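Local coordinates for hypothetical protein PH0107 (Pyrococcus horikoshii, PDB 2YZI), which is of unknown function but, as a protein with two CBS domains, probably binds an adenine nucleotide or a related ligand, at residues G67-Y70 / D71-V74. Numbering follows the deposited sequence.
Sequences GLPY and DIPV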
ATOM      1  N   GLY B  67     -15.678 -12.685  -7.456  1.00 44.68           N
ATOM      2  CA  GLY B  67     -16.898 -12.087  -7.973  1.00 46.28           C
ATOM      3  C   GLY B  67     -18.032 -12.103  -6.958  1.00 47.64           C
ATOM      4  O   GLY B  67     -19.175 -12.448  -7.277  1.00 47.94           O
ATOM      5  N   LEU B  68     -17.712 -11.728  -5.725  1.00 48.05           N
ATOM      6  CA  LEU B  68     -18.693 -11.697  -4.658  1.00 48.13           C
ATOM      7  C   LEU B  68     -19.326 -10.323  -4.577  1.00 47.73           C
ATOM      8  O   LEU B  68     -18.735  -9.332  -4.994  1.00 48.33           O
ATOM      9  CB  LEU B  68     -18.029 -12.029  -3.322  1.00 47.04           C
ATOM     10  CG  LEU B  68     -17.307 -13.373  -3.291  1.00 47.58           C
ATOM     11  CD1 LEU B  68     -16.586 -13.538  -1.962  1.00 47.35           C
ATOM     12  CD2 LEU B  68     -18.309 -14.496  -3.513  1.00 48.66           C
ATOM     13  N   PRO B  69     -20.554 -10.253  -4.054  1.00 47.71           N
ATOM     14  CA  PRO B  69     -21.277  -8.988  -3.912  1.00 47.33           C
ATOM     15  C   PRO B  69     -20.461  -7.972  -3.116  1.00 46.83           C
ATOM     16  O   PRO B  69     -19.694  -8.342  -2.231  1.00 47.26           O
ATOM     17  CB  PRO B  69     -22.549  -9.404  -3.185  1.00 47.17           C
ATOM     18  CG  PRO B  69     -22.799 -10.775  -3.752  1.00 47.96           C
ATOM     19  CD  PRO B  69     -21.424 -11.397  -3.725  1.00 46.71           C
ATOM     20  N   TYR B  70     -20.637  -6.696  -3.436  1.00 46.72           N
ATOM     21  CA  TYR B  70     -19.922  -5.623  -2.758  1.00 47.17           C
ATOM     22  C   TYR B  70     -20.627  -5.278  -1.457  1.00 45.85           C
ATOM     23  O   TYR B  70     -20.132  -4.475  -0.665  1.00 45.47           O
ATOM     24  CB  TYR B  70     -19.866  -4.381  -3.653  1.00 49.73           C
ATOM     25  CG  TYR B  70     -19.127  -4.586  -4.957  1.00 52.31           C
ATOM     26  CD1 TYR B  70     -18.830  -5.868  -5.424  1.00 53.97           C
ATOM     27  CD2 TYR B  70     -18.755  -3.500  -5.744  1.00 53.63           C
ATOM     28  CE1 TYR B  70     -18.186  -6.066  -6.639  1.00 55.30           C
ATOM     29  CE2 TYR B  70     -18.112  -3.683  -6.965  1.00 55.16           C
ATOM     30  CZ  TYR B  70     -17.830  -4.970  -7.407  1.00 55.63           C
ATOM     31  OH  TYR B  70     -17.206  -5.164  -8.620  1.00 57.02           O
ATOM     32  N   ASP B  71     -21.787  -5.894  -1.247  1.00 43.85           N
ATOM     33  CA  ASP B  71     -22.573  -5.652  -0.047  1.00 41.95           C
ATOM     34  C   ASP B  71     -22.325  -6.668   1.064  1.00 39.35           C
ATOM     35  O   ASP B  71     -22.926  -6.561   2.133  1.00 39.75           O
ATOM     36  CB  ASP B  71     -24.073  -5.631  -0.381  1.00 43.22           C
ATOM     37  CG  ASP B  71     -24.574  -6.952  -0.960  1.00 44.51           C
ATOM     38  OD1 ASP B  71     -24.308  -8.022  -0.369  1.00 45.32           O
ATOM     39  OD2 ASP B  71     -25.248  -6.920  -2.010  1.00 47.06           O
ATOM     40  N   ILE B  72     -21.460  -7.653   0.829  1.00 35.53           N
ATOM     41  CA  ILE B  72     -21.204  -8.644   1.869  1.00 33.69           C
ATOM     42  C   ILE B  72     -20.485  -8.031   3.069  1.00 31.32           C
ATOM     43  O   ILE B  72     -19.659  -7.128   2.925  1.00 31.83           O
ATOM     44  CB  ILE B  72     -20.357  -9.843   1.361  1.00 33.33           C
ATOM     45  CG1 ILE B  72     -18.935  -9.385   1.023  1.00 34.73           C
ATOM     46  CG2 ILE B  72     -21.034 -10.484   0.160  1.00 33.88           C
ATOM     47  CD1 ILE B  72     -17.969 -10.516   0.772  1.00 33.82           C
ATOM     48  N   PRO B  73     -20.801  -8.511   4.279  1.00 29.67           N
ATOM     49  CA  PRO B  73     -20.156  -7.982   5.483  1.00 28.11           C
ATOM     50  C   PRO B  73     -18.685  -8.387   5.529  1.00 25.47           C
ATOM     51  O   PRO B  73     -18.340  -9.530   5.235  1.00 24.68           O
ATOM     52  CB  PRO B  73     -20.975  -8.608   6.603  1.00 29.13           C
ATOM     53  CG  PRO B  73     -21.342  -9.948   6.022  1.00 28.96           C
ATOM     54  CD  PRO B  73     -21.766  -9.572   4.622  1.00 29.83           C
ATOM     55  N   VAL B  74     -17.824  -7.438   5.886  1.00 24.54           N
ATOM     56  CA  VAL B  74     -16.383  -7.669   5.971  1.00 21.55           C
ATOM     57  C   VAL B  74     -16.029  -8.885   6.831  1.00 22.12           C
ATOM     58  O   VAL B  74     -14.927  -9.427   6.753  1.00 18.91           O
ATOM     59  CB  VAL B  74     -15.680  -6.432   6.552  1.00 22.03           C
ATOM     60  CG1 VAL B  74     -16.036  -5.213   5.735  1.00 21.53           C
ATOM     61  CG2 VAL B  74     -16.085  -6.229   7.989  1.00 18.32           C
TER
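Ile-72 folds back on Pro-69 three residues earlier, and the bend between them is a type I beta turn with Tyr-70 and Asp-71 at its corners. Followed outward from CB, which lies 3.9 Å from Pro-69 O, the isoleucine side chain stays close to that carbonyl: CG1 and CG2 both come to 3.5 Å of Pro-69 O. The methyl CG2, anti to its own carbonyl carbon, also packs against the pyrrolidine ring, 3.8 Å from Pro-69 CB, and the two side chains cross at about a right angle. At the tip, CD1 remains 4.1 Å from Pro-69 O and comes 4.3 Å from Leu-68 CD1, a looser apolar touch. Asp-71 approaches the same proline carbon with its carboxylate, OD1 lying 3.6 Å from Pro-69 CB; chi1 of 61° sets CG between the backbone N and the carbonyl carbon, which brings the carboxylate beside that atom. Replacing Ile-72 with an alanine would probably leave the proline ring without its methyl neighbour and Leu-68 CD1 without this partner. Beyond the turn, Ile-72 also touches Val-26 and bonds to it through the backbone, as Tyr-70 does to Gln-27, which ties the bend to the start of helix 26-35. Tyr-70 packs on Leu-68 of the second subunit. Upstream, Gly-67, with a phi of 70°, is the C-prime residue of a Schellman motif ending helix 56-64; the whole is thus a helix stop followed by a type I turn, in the loop between helix 56-64 and strand 84-86.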